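Local structure of uncharacterized protein (Bacteroides ovatus CL02T12C04, 6PTM) at residues T176-P179 against E183-E186; E186-L191 against W507-R512; T284-M289 against V465-E470. The protein is probably an exo-acting carrageenase of glycoside hydrolase family 42, releasing sugar units from the ends of carrageenan chains. All blocks are in the same frame, centred on the assembly; numbering follows the deposited sequence.

Contact 1 of 3, residues T176-P179 against E183-E186; sequences TWKP and EYIE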
loop_
_atom_site.group_PDB
_atom_site.type_symbol
_atom_site.label_atom_id
_atom_site.label_comp_id
_atom_site.label_asym_id
_atom_site.label_seq_id
_atom_site.Cartn_x
_atom_site.Cartn_y
_atom_site.Cartn_z
ATOM N N THR A 176 0.775 -6.555 13.449
ATOM C CA THR A 176 1.530 -5.606 14.294
ATOM C C THR A 176 1.419 -6.012 15.787
ATOM O O THR A 176 0.299 -6.295 16.258
ATOM C CB THR A 176 1.050 -4.178 14.001
ATOM O OG1 THR A 176 1.041 -4.011 12.573
ATOM C CG2 THR A 176 1.943 -3.151 14.676
ATOM N N TRP A 177 2.568 -6.127 16.464
ATOM C CA TRP A 177 2.721 -6.325 17.938
ATOM C C TRP A 177 2.218 -7.692 18.391
ATOM O O TRP A 177 2.104 -7.854 19.608
ATOM C CB TRP A 177 1.983 -5.242 18.743
ATOM C CG TRP A 177 2.515 -3.857 18.567
ATOM C CD1 TRP A 177 3.753 -3.491 18.117
ATOM C CD2 TRP A 177 1.799 -2.639 18.839
ATOM N NE1 TRP A 177 3.850 -2.121 18.091
ATOM C CE2 TRP A 177 2.671 -1.572 18.533
ATOM C CE3 TRP A 177 0.522 -2.348 19.333
ATOM C CZ2 TRP A 177 2.292 -0.238 18.678
ATOM C CZ3 TRP A 177 0.148 -1.026 19.472
ATOM C CH2 TRP A 177 1.018 0.012 19.139
ATOM N N LYS A 178 1.880 -8.613 17.483
ATOM C CA LYS A 178 1.425 -9.981 17.850
ATOM C C LYS A 178 2.503 -10.650 18.695
ATOM O O LYS A 178 3.672 -10.719 18.306
ATOM C CB LYS A 178 1.176 -10.869 16.628
ATOM C CG LYS A 178 0.560 -12.234 16.932
ATOM C CD LYS A 178 0.519 -13.108 15.712
ATOM C CE LYS A 178 1.917 -13.552 15.304
ATOM N NZ LYS A 178 1.894 -14.258 14.005
ATOM N N PRO A 179 2.149 -11.203 19.873
ATOM C CA PRO A 179 3.146 -11.930 20.670
ATOM C C PRO A 179 3.736 -13.079 19.845
ATOM O O PRO A 179 2.988 -13.787 19.182
ATOM C CB PRO A 179 2.349 -12.426 21.883
ATOM C CG PRO A 179 1.219 -11.410 21.984
ATOM C CD PRO A 179 0.841 -11.110 20.543
ATOM N N GLU A 183 1.800 -20.649 19.724
ATOM C CA GLU A 183 0.322 -20.693 19.495
ATOM C C GLU A 183 -0.058 -19.717 18.359
ATOM O O GLU A 183 -0.979 -20.057 17.592
ATOM C CB GLU A 183 -0.468 -20.424 20.795
ATOM C CG GLU A 183 -1.925 -20.931 20.761
ATOM C CD GLU A 183 -2.944 -20.448 21.811
ATOM O OE1 GLU A 183 -2.602 -19.538 22.633
ATOM O OE2 GLU A 183 -4.119 -20.986 21.822
ATOM N N TYR A 184 0.650 -18.587 18.220
ATOM C CA TYR A 184 0.309 -17.463 17.303
ATOM C C TYR A 184 1.143 -17.506 16.004
ATOM O O TYR A 184 0.747 -16.839 15.049
ATOM C CB TYR A 184 0.475 -16.122 18.027
ATOM C CG TYR A 184 -0.432 -15.868 19.218
ATOM C CD1 TYR A 184 -1.461 -16.726 19.575
ATOM C CD2 TYR A 184 -0.263 -14.735 20.002
ATOM C CE1 TYR A 184 -2.267 -16.485 20.687
ATOM C CE2 TYR A 184 -1.053 -14.475 21.112
ATOM C CZ TYR A 184 -2.059 -15.360 21.467
ATOM O OH TYR A 184 -2.853 -15.104 22.546
ATOM N N ILE A 185 2.258 -18.248 15.943
ATOM C CA ILE A 185 3.156 -18.243 14.748
ATOM C C ILE A 185 2.947 -19.513 13.912
ATOM O O ILE A 185 3.494 -19.556 12.801
ATOM C CB ILE A 185 4.641 -18.026 15.130
ATOM C CG1 ILE A 185 5.185 -19.187 15.966
ATOM C CG2 ILE A 185 4.835 -16.677 15.805
ATOM C CD1 ILE A 185 6.669 -19.124 16.237
ATOM N N GLU A 186 2.213 -20.520 14.414
ATOM C CA GLU A 186 1.906 -21.752 13.641
ATOM C C GLU A 186 1.032 -21.404 12.433
ATOM O O GLU A 186 1.374 -21.844 11.327
ATOM C CB GLU A 186 1.225 -22.803 14.499
ATOM C CG GLU A 186 2.241 -23.581 15.279
ATOM C CD GLU A 186 1.680 -24.624 16.226
ATOM O OE1 GLU A 186 0.446 -24.665 16.414
ATOM O OE2 GLU A 186 2.500 -25.403 16.745
#

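Contact 2 of 3, residues E186-L191 against W507-R512; sequences EYHGNL and WYWCRR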
loop_
_atom_site.group_PDB
_atom_site.type_symbol
_atom_site.label_atom_id
_atom_site.label_comp_id
_atom_site.label_asym_id
_atom_site.label_seq_id
_atom_site.Cartn_x
_atom_site.Cartn_y
_atom_site.Cartn_z
ATOM N N GLU A 186 2.213 -20.520 14.414
ATOM C CA GLU A 186 1.906 -21.752 13.641
ATOM C C GLU A 186 1.032 -21.404 12.433
ATOM O O GLU A 186 1.374 -21.844 11.327
ATOM C CB GLU A 186 1.225 -22.803 14.499
ATOM C CG GLU A 186 2.241 -23.581 15.279
ATOM C CD GLU A 186 1.680 -24.624 16.226
ATOM O OE1 GLU A 186 0.446 -24.665 16.414
ATOM O OE2 GLU A 186 2.500 -25.403 16.745
ATOM N N TYR A 187 -0.012 -20.599 12.616
ATOM C CA TYR A 187 -0.958 -20.309 11.505
ATOM C C TYR A 187 -1.057 -18.821 11.159
ATOM O O TYR A 187 -1.555 -18.542 10.053
ATOM C CB TYR A 187 -2.326 -20.894 11.840
ATOM C CG TYR A 187 -2.267 -22.383 12.065
ATOM C CD1 TYR A 187 -2.256 -23.258 10.995
ATOM C CD2 TYR A 187 -2.191 -22.923 13.338
ATOM C CE1 TYR A 187 -2.180 -24.628 11.176
ATOM C CE2 TYR A 187 -2.163 -24.290 13.537
ATOM C CZ TYR A 187 -2.147 -25.148 12.454
ATOM O OH TYR A 187 -2.096 -26.507 12.604
ATOM N N HIS A 188 -0.797 -17.943 12.128
ATOM C CA HIS A 188 -1.117 -16.495 11.993
ATOM C C HIS A 188 0.074 -15.625 11.591
ATOM O O HIS A 188 0.056 -14.437 11.905
ATOM C CB HIS A 188 -1.872 -16.002 13.237
ATOM C CG HIS A 188 -3.216 -16.626 13.413
ATOM N ND1 HIS A 188 -3.396 -17.823 14.050
ATOM C CD2 HIS A 188 -4.444 -16.218 13.038
ATOM C CE1 HIS A 188 -4.669 -18.121 14.057
ATOM N NE2 HIS A 188 -5.327 -17.162 13.446
ATOM N N GLY A 189 1.066 -16.226 10.950
ATOM C CA GLY A 189 2.229 -15.525 10.397
ATOM C C GLY A 189 3.417 -15.733 11.294
ATOM O O GLY A 189 3.208 -15.912 12.522
ATOM N N ASN A 190 4.613 -15.716 10.717
ATOM C CA ASN A 190 5.888 -15.883 11.471
ATOM C C ASN A 190 6.886 -14.784 11.059
ATOM O O ASN A 190 8.063 -15.068 10.762
ATOM C CB ASN A 190 6.395 -17.320 11.329
ATOM C CG ASN A 190 7.521 -17.622 12.293
ATOM O OD1 ASN A 190 7.660 -16.932 13.288
ATOM N ND2 ASN A 190 8.249 -18.689 12.040
ATOM N N LEU A 191 6.445 -13.537 11.092
ATOM C CA LEU A 191 7.295 -12.384 10.728
ATOM C C LEU A 191 8.233 -12.064 11.889
ATOM O O LEU A 191 7.748 -11.785 12.996
ATOM C CB LEU A 191 6.403 -11.188 10.422
ATOM C CG LEU A 191 7.144 -9.959 9.912
ATOM C CD1 LEU A 191 7.755 -10.222 8.529
ATOM C CD2 LEU A 191 6.174 -8.788 9.862
ATOM N N TRP A 507 -2.341 -3.973 10.831
ATOM C CA TRP A 507 -2.734 -3.265 12.088
ATOM C C TRP A 507 -4.051 -3.854 12.611
ATOM O O TRP A 507 -5.063 -3.775 11.923
ATOM C CB TRP A 507 -2.879 -1.762 11.824
ATOM C CG TRP A 507 -3.318 -0.950 13.008
ATOM C CD1 TRP A 507 -4.601 -0.600 13.324
ATOM C CD2 TRP A 507 -2.481 -0.373 14.037
ATOM N NE1 TRP A 507 -4.618 0.157 14.464
ATOM C CE2 TRP A 507 -3.340 0.307 14.930
ATOM C CE3 TRP A 507 -1.103 -0.368 14.308
ATOM C CZ2 TRP A 507 -2.860 1.028 16.027
ATOM C CZ3 TRP A 507 -0.627 0.350 15.393
ATOM C CH2 TRP A 507 -1.499 1.023 16.246
ATOM N N TYR A 508 -4.079 -4.464 13.809
ATOM C CA TYR A 508 -2.949 -4.787 14.685
ATOM C C TYR A 508 -3.384 -5.829 15.730
ATOM O O TYR A 508 -4.566 -5.976 16.009
ATOM C CB TYR A 508 -2.353 -3.586 15.438
ATOM C CG TYR A 508 -3.224 -2.867 16.452
ATOM C CD1 TYR A 508 -2.641 -2.186 17.517
ATOM C CD2 TYR A 508 -4.606 -2.783 16.315
ATOM C CE1 TYR A 508 -3.405 -1.466 18.430
ATOM C CE2 TYR A 508 -5.380 -2.081 17.223
ATOM C CZ TYR A 508 -4.782 -1.405 18.277
ATOM O OH TYR A 508 -5.562 -0.693 19.151
ATOM N N TRP A 509 -2.425 -6.573 16.267
ATOM C CA TRP A 509 -2.696 -7.637 17.264
ATOM C C TRP A 509 -2.227 -7.135 18.624
ATOM O O TRP A 509 -1.127 -7.505 19.076
ATOM C CB TRP A 509 -2.040 -8.944 16.857
ATOM C CG TRP A 509 -2.485 -10.158 17.623
ATOM C CD1 TRP A 509 -2.436 -10.383 18.971
ATOM C CD2 TRP A 509 -2.970 -11.377 17.029
ATOM N NE1 TRP A 509 -2.869 -11.656 19.257
ATOM C CE2 TRP A 509 -3.190 -12.292 18.087
ATOM C CE3 TRP A 509 -3.228 -11.772 15.704
ATOM C CZ2 TRP A 509 -3.663 -13.581 17.853
ATOM C CZ3 TRP A 509 -3.700 -13.046 15.479
ATOM C CH2 TRP A 509 -3.908 -13.934 16.540
ATOM N N CYS A 510 -3.040 -6.262 19.201
ATOM C CA CYS A 510 -2.742 -5.580 20.480
ATOM C C CYS A 510 -3.102 -6.495 21.660
ATOM O O CYS A 510 -2.636 -6.193 22.758
ATOM C CB CYS A 510 -3.485 -4.255 20.568
ATOM S SG CYS A 510 -2.770 -3.162 21.818
ATOM N N ARG A 511 -3.891 -7.559 21.442
ATOM C CA ARG A 511 -4.190 -8.607 22.459
ATOM C C ARG A 511 -2.898 -9.239 22.986
ATOM O O ARG A 511 -2.036 -9.633 22.178
ATOM C CB ARG A 511 -5.042 -9.719 21.847
ATOM C CG ARG A 511 -6.488 -9.325 21.591
ATOM C CD ARG A 511 -7.386 -9.611 22.803
ATOM N NE ARG A 511 -8.786 -9.586 22.390
ATOM C CZ ARG A 511 -9.835 -9.718 23.199
ATOM N NH1 ARG A 511 -9.662 -9.876 24.499
ATOM N NH2 ARG A 511 -11.050 -9.760 22.682
ATOM N N ARG A 512 -2.786 -9.372 24.302
ATOM C CA ARG A 512 -1.696 -10.150 24.941
ATOM C C ARG A 512 -2.176 -11.601 25.002
ATOM O O ARG A 512 -3.397 -11.849 24.734
ATOM C CB ARG A 512 -1.318 -9.580 26.322
ATOM C CG ARG A 512 -0.892 -8.115 26.338
ATOM C CD ARG A 512 0.308 -7.765 25.446
ATOM N NE ARG A 512 -0.004 -7.634 24.015
ATOM C CZ ARG A 512 0.879 -7.555 23.001
ATOM N NH1 ARG A 512 2.185 -7.553 23.239
ATOM N NH2 ARG A 512 0.432 -7.491 21.746
#

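Contact 3 of 3, residues T284-M289 against V465-E470; sequences TGLGYM and VMFNTE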
loop_
_atom_site.group_PDB
_atom_site.type_symbol
_atom_site.label_atom_id
_atom_site.label_comp_id
_atom_site.label_asym_id
_atom_site.label_seq_id
_atom_site.Cartn_x
_atom_site.Cartn_y
_atom_site.Cartn_z
ATOM N N THR A 284 16.390 -10.091 8.404
ATOM C CA THR A 284 16.523 -8.863 7.581
ATOM C C THR A 284 15.991 -9.104 6.169
ATOM O O THR A 284 16.066 -8.161 5.379
ATOM C CB THR A 284 17.981 -8.386 7.498
ATOM O OG1 THR A 284 18.783 -9.301 6.746
ATOM C CG2 THR A 284 18.576 -8.218 8.874
ATOM N N GLY A 285 15.473 -10.293 5.851
ATOM C CA GLY A 285 15.088 -10.634 4.459
ATOM C C GLY A 285 14.012 -9.726 3.855
ATOM O O GLY A 285 14.028 -9.518 2.607
ATOM N N LEU A 286 13.076 -9.228 4.659
ATOM C CA LEU A 286 12.063 -8.253 4.176
ATOM C C LEU A 286 12.534 -6.827 4.501
ATOM O O LEU A 286 11.715 -5.906 4.502
ATOM C CB LEU A 286 10.687 -8.589 4.761
ATOM C CG LEU A 286 9.850 -9.512 3.877
ATOM C CD1 LEU A 286 8.653 -10.010 4.635
ATOM C CD2 LEU A 286 9.401 -8.832 2.579
ATOM N N GLY A 287 13.832 -6.669 4.752
ATOM C CA GLY A 287 14.518 -5.397 4.564
ATOM C C GLY A 287 14.573 -4.553 5.818
ATOM O O GLY A 287 14.232 -5.047 6.950
ATOM N N TYR A 288 15.094 -3.346 5.612
ATOM C CA TYR A 288 15.296 -2.294 6.626
ATOM C C TYR A 288 14.297 -1.168 6.356
ATOM O O TYR A 288 14.323 -0.503 5.287
ATOM C CB TYR A 288 16.738 -1.784 6.580
ATOM C CG TYR A 288 17.798 -2.802 6.900
ATOM C CD1 TYR A 288 18.189 -3.744 5.950
ATOM C CD2 TYR A 288 18.481 -2.769 8.106
ATOM C CE1 TYR A 288 19.186 -4.666 6.219
ATOM C CE2 TYR A 288 19.488 -3.686 8.390
ATOM C CZ TYR A 288 19.839 -4.634 7.441
ATOM O OH TYR A 288 20.838 -5.530 7.659
ATOM N N MET A 289 13.413 -0.963 7.322
ATOM C CA MET A 289 12.309 0.021 7.225
ATOM C C MET A 289 12.816 1.350 7.782
ATOM O O MET A 289 13.078 1.415 9.001
ATOM C CB MET A 289 11.126 -0.519 8.028
ATOM C CG MET A 289 9.786 0.002 7.577
ATOM S SD MET A 289 9.508 1.668 8.110
ATOM C CE MET A 289 9.662 1.587 9.895
ATOM N N VAL A 465 9.214 -6.694 -4.673
ATOM C CA VAL A 465 8.270 -7.084 -3.611
ATOM C C VAL A 465 7.648 -5.799 -3.059
ATOM O O VAL A 465 8.332 -4.791 -2.886
ATOM C CB VAL A 465 9.016 -7.924 -2.572
ATOM C CG1 VAL A 465 8.359 -7.980 -1.197
ATOM C CG2 VAL A 465 9.238 -9.315 -3.135
ATOM N N MET A 466 6.368 -5.867 -2.753
ATOM C CA MET A 466 5.671 -4.784 -2.050
ATOM C C MET A 466 5.293 -5.246 -0.636
ATOM O O MET A 466 4.581 -6.257 -0.473
ATOM C CB MET A 466 4.438 -4.322 -2.826
ATOM C CG MET A 466 3.756 -3.152 -2.127
ATOM S SD MET A 466 2.101 -2.818 -2.812
ATOM C CE MET A 466 2.583 -2.164 -4.412
ATOM N N PHE A 467 5.702 -4.463 0.360
ATOM C CA PHE A 467 5.549 -4.797 1.795
ATOM C C PHE A 467 4.780 -3.678 2.485
ATOM O O PHE A 467 5.333 -2.595 2.646
ATOM C CB PHE A 467 6.920 -5.019 2.434
ATOM C CG PHE A 467 6.879 -5.570 3.839
ATOM C CD1 PHE A 467 5.721 -6.081 4.404
ATOM C CD2 PHE A 467 8.034 -5.582 4.599
ATOM C CE1 PHE A 467 5.722 -6.587 5.695
ATOM C CE2 PHE A 467 8.040 -6.119 5.874
ATOM C CZ PHE A 467 6.878 -6.589 6.433
ATOM N N ASN A 468 3.506 -3.923 2.774
ATOM C CA ASN A 468 2.661 -3.031 3.600
ATOM C C ASN A 468 2.951 -3.338 5.069
ATOM O O ASN A 468 2.515 -4.381 5.538
ATOM C CB ASN A 468 1.181 -3.159 3.248
ATOM C CG ASN A 468 0.352 -2.107 3.937
ATOM O OD1 ASN A 468 0.695 -1.662 5.047
ATOM N ND2 ASN A 468 -0.776 -1.765 3.316
ATOM N N THR A 469 3.725 -2.473 5.727
ATOM C CA THR A 469 4.353 -2.712 7.056
ATOM C C THR A 469 3.402 -2.277 8.165
ATOM O O THR A 469 3.715 -2.515 9.329
ATOM C CB THR A 469 5.702 -2.001 7.170
ATOM O OG1 THR A 469 5.610 -0.665 6.648
ATOM C CG2 THR A 469 6.759 -2.802 6.439
ATOM N N GLU A 470 2.285 -1.661 7.813
ATOM C CA GLU A 470 1.221 -1.385 8.800
ATOM C C GLU A 470 -0.104 -1.325 8.060
ATOM O O GLU A 470 -0.571 -0.209 7.779
ATOM C CB GLU A 470 1.536 -0.100 9.557
ATOM C CG GLU A 470 0.636 0.120 10.756
ATOM C CD GLU A 470 0.860 1.462 11.434
ATOM O OE1 GLU A 470 2.041 1.862 11.561
ATOM O OE2 GLU A 470 -0.147 2.136 11.747
#

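Contact 1 of 3, residues T176-P179 against E183-E186
Where the first strand of the (β/α)8 barrel runs out, its β-to-α loop doubles back so that K178 and P179 pack on Y184 of the short helix that follows. K178 crosses the tyrosine at a slant, its CD 3.8 Å from Y184 CB, before a bend at chi3 (70°) swings the ammonium round to the backbone. There NZ donates to Y184 O at 3.0 Å, arriving about 50° above the carbonyl plane instead of along a lone pair. The same nitrogen forms a salt bridge with D174 and hydrogen bonds with the carbonyls of H188 and G189, so a buried positive charge is ringed by oxygens. Lysine suits the place because its long apolar shaft can lie on a side chain while its end gathers several acceptors. P179 packs on the same tyrosine: its CD lies 3.8 Å from Y184 CD2, and its carbonyl O approaches the tyrosine edge, 3.5 Å from CD2. Y184 OH reaches a hydrogen bond with Y84 of helix 69-90, and its ring meets W509. The connection between strand 168-175 and helix 182-185 thus lies between helix 69-90 and the loop that follows strand 503-506.

Contact 2 of 3, residues E186-L191 against W507-R512
H188 sets CG anti to its carbonyl carbon (chi1 -65°), while W509 stretches its indole away with CG opposite the backbone N (chi1 -167°), and these two choices aim the side chains at each other across a gap of 10.4 Å between their CA atoms. The rings meet as an offset edge-to-face pair, with planes inclined at 70° and centroids of the imidazole and the six-membered indole ring 5.6 Å apart. It is the far rim of the indole that touches: W509 CZ3 lies 4.1 Å from H188 CD2, and W509 CH2 stands 4.1 Å above the imidazole plane, shifted toward its rim. Aromatic residues suit both places, since each fills buried volume yet keeps a polar nitrogen to spend elsewhere. H188 NE2 is hydrogen-bonded to T77 OG1, which helps fix the rotation of the imidazole, and W509 NE1 finds its partner in Y84. G189, next to the histidine, has positive-phi backbone angles at which a CB would collide with the preceding carbonyl, so glycine fits this bend.

On the other segment the W507-Y508 peptide is cis, a non-proline cis bond of the kind many clan GH-A enzymes carry after their eighth strand. Across it the two rings stack, Y508 CG lying 3.5 Å above the W507 plane, over its centre. Beyond W509 the loop is braced from within by R512 NE, which donates to C510 O at 3.3 Å. Around the ring pair, V537 of helix 534-549 touches both H188 and W509, and helix 69-90 supplies T77 and Y84. The contact therefore joins the connection between helix 182-185 and strand 192-197 to the loop leaving strand 503-506, with helices 69-90 and 534-549 beside it.

Contact 3 of 3, residues T284-M289 against V465-E470
Inside the (β/α)8 barrel, L286 and M289 on the way into and along the fourth strand face V465, F467 and T469 on and around the seventh, filling the space that the strands enclose. L286 and F467 make most of the contact. With CG anti to its backbone N (chi1 -171°), the F467 ring reaches across to L286, where CE2 comes within 3.8 Å of L286 CB. L286 CD1 sits 4.1 Å above one face of the phenyl ring, toward its rim, while T469 CG2, two residues on, rests 3.5 Å above the centre of the opposite face. The other leucine branch, CD2, meets V465 CG1 at 4.0 Å, so one branched side chain serves two neighbours. Farther along, M289 CG approaches T469 CG2 at 4.3 Å. G287 takes a positive phi as the type I turn from T284 ends, a shape easy for glycine. N468 points elsewhere: its OD1 accepts from E470 N at 3.2 Å, in the carbonyl plane, forming an Asx turn where the strand bends. The contact therefore rests on shape and dispersion, and the one carbonyl at the ring, L286 O, has its hydrogen-bond partner in H392.

How the contacts relate
Contacts 1 and 2 are neighbours, their centres 3 Å apart, and both lie against helix 69-90. Contact 1 closes the connection after the first barrel strand on itself, whereas contact 2 joins the next loop to that of the eighth barrel strand. They share E186 and touch directly: T176 O lies 2.7 Å from W509 N, probably a hydrogen bond. Contacts 2 and 3 are both buried; contact 1 is partly buried and farther out, about 22 Å from the chain centre against 19 and 11 Å. L191 links contacts 2 and 3 by packing on L286 and F467. The chemistry follows position: a many-partnered ammonium in contact 1, aromatic rings with polar outlets in contact 2, apolar groups in contact 3.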